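Local coordinates for protein pantothenate kinase (Coxiella burnetii, PDB 3TQC) that catalyses the ATP-dependent phosphorylation of pantothenate to 4'-phosphopantothenate, the first of five steps from pantothenate to coenzyme A, at residues E57-L62 with S109-A114; S159-L164 with S224-F229. All blocks are in the same frame, centred on the assembly; numbering follows the deposited sequence.

In the fold
After strand 16-20 and three short helices the chain enters the long helix 52-84, runs through strand 93-99, passes the P-loop and enters helix 105-116. There contact 1 closes, setting residues 57-62 against 109-114 with 46 residues between them. Farther on, helix 157-168 supplies one side of contact 2; the antiparallel strands 174-180, 185-187 and 190-194 and strand 199-203 follow before segment 224-229, which runs from a 3-10 turn through a loop into strand 229-234, returns to it. The two closures are in series, neither nested nor crossed, and their centres lie 22 Å apart. Contact 1 ties two helices together beside the ADP site; contact 2 ties a helix to the loop that leads into central strand 229-234.

Contact 1: residues E57-L62 with S109-A114; sequences EIYLPL and SRVLKA
Y59 and L62 of helix 52-84 meet V111 and L112 of helix 105-116, the helix that follows the P-loop (Walker A motif) of this P-loop kinase fold. The short helical segments cross at -52°, and their axes approach to 9.6 Å. Y59 and L112 have the nearest CA atoms, 6.8 Å apart. With no hydrogen bond between the segments, the evidence for their association is apolar side-chain contact among four buried residues.

V111 comes to the root of the tyrosine side chain: its CG1 is 3.5 Å from Y59 CB and 3.8 Å from Y59 CG. The two side chains cross at about a right angle, and the methyl stands obliquely to the ring. That branch lies anti to the V111 backbone N (chi1 169°), which carries it toward the other helix. L112 approaches differently, with CD2 at the edge of the Y59 ring, near its plane, and 4.4 Å from Y59 CD1. I58 of the tyrosine's own helix places CG2 over the centre of one ring face, so face and edge have separate neighbours.

The Y59 side chain comes within about 4 Å of the bound ADP, which locates this packing beside the nucleotide site. L62 also rests on L303 and L305 of strand 303-307, while L112 touches I201 of strand 199-203; the helix pair is thus packed against the central sheet at both residues. W24 of helix 21-25 adds a further neighbour to L62.

L62 and L112 cross at about a right angle too. The CD2 branch of L112, the one turned out of the extended line (CD1 continues it, chi2 -172°), reaches both residues of helix 52-84: CD2 lies 3.9 Å from the backbone O of Y59 and 4.1 Å from L62 CG.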
loop_
_atom_site.group_PDB
_atom_site.type_symbol
_atom_site.label_atom_id
_atom_site.label_comp_id
_atom_site.label_asym_id
_atom_site.label_seq_id
_atom_site.Cartn_x
_atom_site.Cartn_y
_atom_site.Cartn_z
ATOM N N GLU B 57 24.009 16.115 -6.959
ATOM C CA GLU B 57 23.713 15.317 -8.138
ATOM C C GLU B 57 22.564 14.347 -7.889
ATOM O O GLU B 57 21.781 14.110 -8.790
ATOM C CB GLU B 57 24.959 14.560 -8.627
ATOM C CG GLU B 57 26.016 15.430 -9.322
ATOM C CD GLU B 57 27.269 14.631 -9.732
ATOM O OE1 GLU B 57 27.260 13.383 -9.588
ATOM O OE2 GLU B 57 28.257 15.240 -10.191
ATOM N N ILE B 58 22.440 13.818 -6.680
ATOM C CA ILE B 58 21.409 12.823 -6.389
ATOM C C ILE B 58 20.279 13.372 -5.527
ATOM O O ILE B 58 19.127 13.381 -5.946
ATOM C CB ILE B 58 21.999 11.586 -5.698
ATOM C CG1 ILE B 58 23.120 10.967 -6.543
ATOM C CG2 ILE B 58 20.920 10.547 -5.469
ATOM C CD1 ILE B 58 22.618 10.308 -7.809
ATOM N N TYR B 59 20.601 13.849 -4.329
ATOM C CA TYR B 59 19.561 14.181 -3.341
ATOM C C TYR B 59 18.762 15.434 -3.641
ATOM O O TYR B 59 17.561 15.485 -3.367
ATOM C CB TYR B 59 20.161 14.198 -1.929
ATOM C CG TYR B 59 20.654 12.813 -1.608
ATOM C CD1 TYR B 59 19.757 11.813 -1.305
ATOM C CD2 TYR B 59 22.004 12.484 -1.702
ATOM C CE1 TYR B 59 20.177 10.529 -1.056
ATOM C CE2 TYR B 59 22.433 11.201 -1.450
ATOM C CZ TYR B 59 21.507 10.227 -1.128
ATOM O OH TYR B 59 21.909 8.944 -0.876
ATOM N N LEU B 60 19.405 16.431 -4.232
ATOM C CA LEU B 60 18.690 17.618 -4.650
ATOM C C LEU B 60 17.634 17.279 -5.712
ATOM O O LEU B 60 16.466 17.565 -5.514
ATOM C CB LEU B 60 19.645 18.706 -5.118
ATOM C CG LEU B 60 18.972 20.000 -5.589
ATOM C CD1 LEU B 60 17.932 20.466 -4.575
ATOM C CD2 LEU B 60 20.016 21.081 -5.833
ATOM N N PRO B 61 18.032 16.643 -6.826
ATOM C CA PRO B 61 16.974 16.283 -7.785
ATOM C C PRO B 61 15.974 15.253 -7.238
ATOM O O PRO B 61 14.799 15.277 -7.616
ATOM C CB PRO B 61 17.739 15.720 -8.993
ATOM C CG PRO B 61 19.153 15.541 -8.545
ATOM C CD PRO B 61 19.381 16.451 -7.378
ATOM N N LEU B 62 16.435 14.360 -6.360
ATOM C CA LEU B 62 15.529 13.431 -5.709
ATOM C C LEU B 62 14.493 14.233 -4.944
ATOM O O LEU B 62 13.308 13.949 -5.037
ATOM C CB LEU B 62 16.272 12.458 -4.783
ATOM C CG LEU B 62 15.388 11.542 -3.931
ATOM C CD1 LEU B 62 14.321 10.866 -4.783
ATOM C CD2 LEU B 62 16.208 10.495 -3.150
ATOM N N SER B 109 17.296 10.458 5.301
ATOM C CA SER B 109 16.152 11.201 5.803
ATOM C C SER B 109 16.550 12.617 6.230
ATOM O O SER B 109 15.806 13.555 6.018
ATOM C CB SER B 109 15.486 10.449 6.964
ATOM O OG SER B 109 16.188 10.713 8.169
ATOM N N ARG B 110 17.728 12.781 6.820
ATOM C CA ARG B 110 18.165 14.106 7.221
ATOM C C ARG B 110 18.481 14.980 6.004
ATOM O O ARG B 110 18.222 16.183 6.007
ATOM C CB ARG B 110 19.355 14.029 8.190
ATOM C CG ARG B 110 18.943 13.444 9.544
ATOM C CD ARG B 110 20.126 13.190 10.481
ATOM N NE ARG B 110 19.880 12.020 11.341
ATOM C CZ ARG B 110 20.604 11.687 12.410
ATOM N NH1 ARG B 110 21.651 12.423 12.792
ATOM N NH2 ARG B 110 20.274 10.601 13.105
ATOM N N VAL B 111 19.033 14.377 4.962
ATOM C CA VAL B 111 19.365 15.142 3.775
ATOM C C VAL B 111 18.084 15.598 3.078
ATOM O O VAL B 111 17.958 16.777 2.709
ATOM C CB VAL B 111 20.215 14.350 2.800
ATOM C CG1 VAL B 111 20.307 15.094 1.455
ATOM C CG2 VAL B 111 21.578 14.113 3.415
ATOM N N LEU B 112 17.148 14.653 2.927
ATOM C CA LEU B 112 15.859 14.944 2.315
ATOM C C LEU B 112 15.038 15.913 3.149
ATOM O O LEU B 112 14.305 16.710 2.582
ATOM C CB LEU B 112 15.065 13.664 2.043
ATOM C CG LEU B 112 15.586 12.797 0.884
ATOM C CD1 LEU B 112 14.600 11.659 0.598
ATOM C CD2 LEU B 112 15.835 13.611 -0.370
ATOM N N LYS B 113 15.153 15.851 4.475
ATOM C CA LYS B 113 14.425 16.776 5.347
ATOM C C LYS B 113 14.889 18.197 5.074
ATOM O O LYS B 113 14.062 19.080 4.881
ATOM C CB LYS B 113 14.592 16.435 6.831
ATOM C CG LYS B 113 14.128 17.545 7.821
ATOM C CD LYS B 113 14.442 17.128 9.264
ATOM C CE LYS B 113 13.940 18.124 10.338
ATOM N NZ LYS B 113 14.243 19.539 9.971
ATOM N N ALA B 114 16.199 18.408 5.035
ATOM C CA ALA B 114 16.746 19.714 4.709
ATOM C C ALA B 114 16.337 20.173 3.309
ATOM O O ALA B 114 15.893 21.295 3.150
ATOM C CB ALA B 114 18.262 19.724 4.849
#

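Contact 2: residues S159-L164 with S224-F229; sequences SLLRVL and SDFFDF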
loop_
_atom_site.group_PDB
_atom_site.type_symbol
_atom_site.label_atom_id
_atom_site.label_comp_id
_atom_site.label_asym_id
_atom_site.label_seq_id
_atom_site.Cartn_x
_atom_site.Cartn_y
_atom_site.Cartn_z
ATOM N N SER B 159 1.617 1.194 19.006
ATOM C CA SER B 159 2.029 2.567 19.259
ATOM C C SER B 159 2.450 3.290 17.965
ATOM O O SER B 159 2.113 4.464 17.749
ATOM C CB SER B 159 3.149 2.602 20.292
ATOM O OG SER B 159 3.579 3.922 20.473
ATOM N N LEU B 160 3.181 2.601 17.101
ATOM C CA LEU B 160 3.565 3.204 15.850
ATOM C C LEU B 160 2.323 3.481 15.003
ATOM O O LEU B 160 2.211 4.548 14.426
ATOM C CB LEU B 160 4.550 2.314 15.091
ATOM C CG LEU B 160 4.977 2.708 13.673
ATOM C CD1 LEU B 160 5.492 4.124 13.615
ATOM C CD2 LEU B 160 6.049 1.730 13.209
ATOM N N LEU B 161 1.390 2.530 14.927
ATOM C CA LEU B 161 0.212 2.724 14.068
ATOM C C LEU B 161 -0.687 3.823 14.633
ATOM O O LEU B 161 -1.318 4.552 13.888
ATOM C CB LEU B 161 -0.565 1.425 13.908
ATOM C CG LEU B 161 0.212 0.318 13.182
ATOM C CD1 LEU B 161 -0.581 -1.010 13.198
ATOM C CD2 LEU B 161 0.535 0.733 11.759
ATOM N N ARG B 162 -0.715 3.959 15.954
ATOM C CA ARG B 162 -1.489 5.009 16.585
ATOM C C ARG B 162 -0.935 6.395 16.233
ATOM O O ARG B 162 -1.697 7.339 15.982
ATOM C CB ARG B 162 -1.513 4.791 18.098
ATOM C CG ARG B 162 -2.156 5.911 18.917
ATOM C CD ARG B 162 -1.929 5.683 20.434
ATOM N NE ARG B 162 -0.524 5.411 20.787
ATOM C CZ ARG B 162 0.457 6.318 20.823
ATOM N NH1 ARG B 162 0.230 7.601 20.519
ATOM N NH2 ARG B 162 1.686 5.944 21.163
ATOM N N VAL B 163 0.386 6.514 16.211
ATOM C CA VAL B 163 1.026 7.770 15.841
ATOM C C VAL B 163 0.804 8.099 14.368
ATOM O O VAL B 163 0.433 9.220 14.029
ATOM C CB VAL B 163 2.524 7.750 16.158
ATOM C CG1 VAL B 163 3.229 8.811 15.359
ATOM C CG2 VAL B 163 2.743 7.942 17.685
ATOM N N LEU B 164 1.010 7.136 13.487
ATOM C CA LEU B 164 0.761 7.404 12.082
ATOM C C LEU B 164 -0.720 7.710 11.852
ATOM O O LEU B 164 -1.072 8.640 11.138
ATOM C CB LEU B 164 1.232 6.238 11.234
ATOM C CG LEU B 164 2.751 6.066 11.368
ATOM C CD1 LEU B 164 3.244 4.783 10.710
ATOM C CD2 LEU B 164 3.445 7.271 10.766
ATOM N N SER B 224 2.544 1.001 5.856
ATOM C CA SER B 224 2.387 1.510 4.497
ATOM C C SER B 224 0.996 2.094 4.198
ATOM O O SER B 224 0.842 2.922 3.288
ATOM C CB SER B 224 2.717 0.417 3.479
ATOM O OG SER B 224 1.725 -0.587 3.480
ATOM N N ASP B 225 -0.010 1.712 4.973
ATOM C CA ASP B 225 -1.325 2.308 4.785
ATOM C C ASP B 225 -1.393 3.750 5.289
ATOM O O ASP B 225 -2.359 4.461 4.998
ATOM C CB ASP B 225 -2.406 1.447 5.424
ATOM C CG ASP B 225 -2.491 0.058 4.791
ATOM O OD1 ASP B 225 -2.484 -0.941 5.523
ATOM O OD2 ASP B 225 -2.553 -0.037 3.557
ATOM N N PHE B 226 -0.347 4.199 5.985
ATOM C CA PHE B 226 -0.277 5.569 6.476
ATOM C C PHE B 226 0.762 6.420 5.793
ATOM O O PHE B 226 0.963 7.592 6.165
ATOM C CB PHE B 226 -0.044 5.571 7.968
ATOM C CG PHE B 226 -1.175 5.016 8.719
ATOM C CD1 PHE B 226 -1.112 3.750 9.251
ATOM C CD2 PHE B 226 -2.342 5.741 8.845
ATOM C CE1 PHE B 226 -2.185 3.226 9.936
ATOM C CE2 PHE B 226 -3.415 5.230 9.510
ATOM C CZ PHE B 226 -3.338 3.964 10.068
ATOM N N PHE B 227 1.406 5.886 4.775
ATOM C CA PHE B 227 2.296 6.719 3.993
ATOM C C PHE B 227 1.953 6.715 2.522
ATOM O O PHE B 227 1.202 5.873 2.036
ATOM C CB PHE B 227 3.791 6.430 4.293
ATOM C CG PHE B 227 4.288 5.063 3.914
ATOM C CD1 PHE B 227 4.185 4.583 2.615
ATOM C CD2 PHE B 227 4.956 4.292 4.845
ATOM C CE1 PHE B 227 4.722 3.322 2.254
ATOM C CE2 PHE B 227 5.476 3.029 4.507
ATOM C CZ PHE B 227 5.362 2.551 3.209
ATOM N N ASP B 228 2.513 7.692 1.824
ATOM C CA ASP B 228 2.154 7.977 0.450
ATOM C C ASP B 228 3.190 7.506 -0.569
ATOM O O ASP B 228 2.876 7.252 -1.728
ATOM C CB ASP B 228 1.970 9.487 0.344
ATOM C CG ASP B 228 0.888 9.980 1.260
ATOM O OD1 ASP B 228 -0.279 9.876 0.836
ATOM O OD2 ASP B 228 1.189 10.435 2.392
ATOM N N PHE B 229 4.429 7.397 -0.122
ATOM C CA PHE B 229 5.550 7.130 -0.992
ATOM C C PHE B 229 6.622 6.494 -0.140
ATOM O O PHE B 229 6.785 6.863 1.017
ATOM C CB PHE B 229 6.050 8.450 -1.543
ATOM C CG PHE B 229 7.023 8.318 -2.667
ATOM C CD1 PHE B 229 6.614 8.493 -3.975
ATOM C CD2 PHE B 229 8.360 8.062 -2.416
ATOM C CE1 PHE B 229 7.534 8.380 -5.030
ATOM C CE2 PHE B 229 9.273 7.947 -3.450
ATOM C CZ PHE B 229 8.865 8.103 -4.751
#
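F226 projects from the loop before strand 229-234 onto L161 and L164 of helix 157-168, joining two parts of the P-loop kinase fold. The closest CA pair is L164 and F226, 6.0 Å apart. No hydrogen bond links the segments, so the evidence for the contact is van der Waals approach of the phenylalanine to leucine carbons and helix carbonyls.

Starting at the root, F226 CB meets L164 CB at 3.6 Å. The next atom, CG, is 3.7 Å from that same L164 CB, so the leucine's first side-chain carbon bears on both the stem and the start of the ring. F226 CG stands anti to its own carbonyl carbon (chi1 -66°), and this torsion carries the ring across the helix, against the backbone of L161 and L164.

From CG the two sides of the ring find different neighbours. CD1 remains beside L164 CB, at 4.0 Å, whereas CD2 lies 3.9 Å from the L164 backbone O. The L164 carbonyl carbon and the L161 backbone O stand over one ring face. The aromatic side chain therefore packs against peptide atoms as well as leucine carbons.

Outside the two segments, F226 also touches N165 and K168 of the same helix, and V221 of its own loop. K168 forms a salt bridge with D228, a polar link between helix and loop alongside the apolar one. Next to F226, D225 pairs with R300 of the second subunit through a salt bridge, which puts this end of the segment at the interface between the two subunits.

Farther out, the ring crosses the L161 side chain at about a right angle, and F226 CE1, one atom short of the tip, lies 4.1 Å from the methyl carbon L161 CD2.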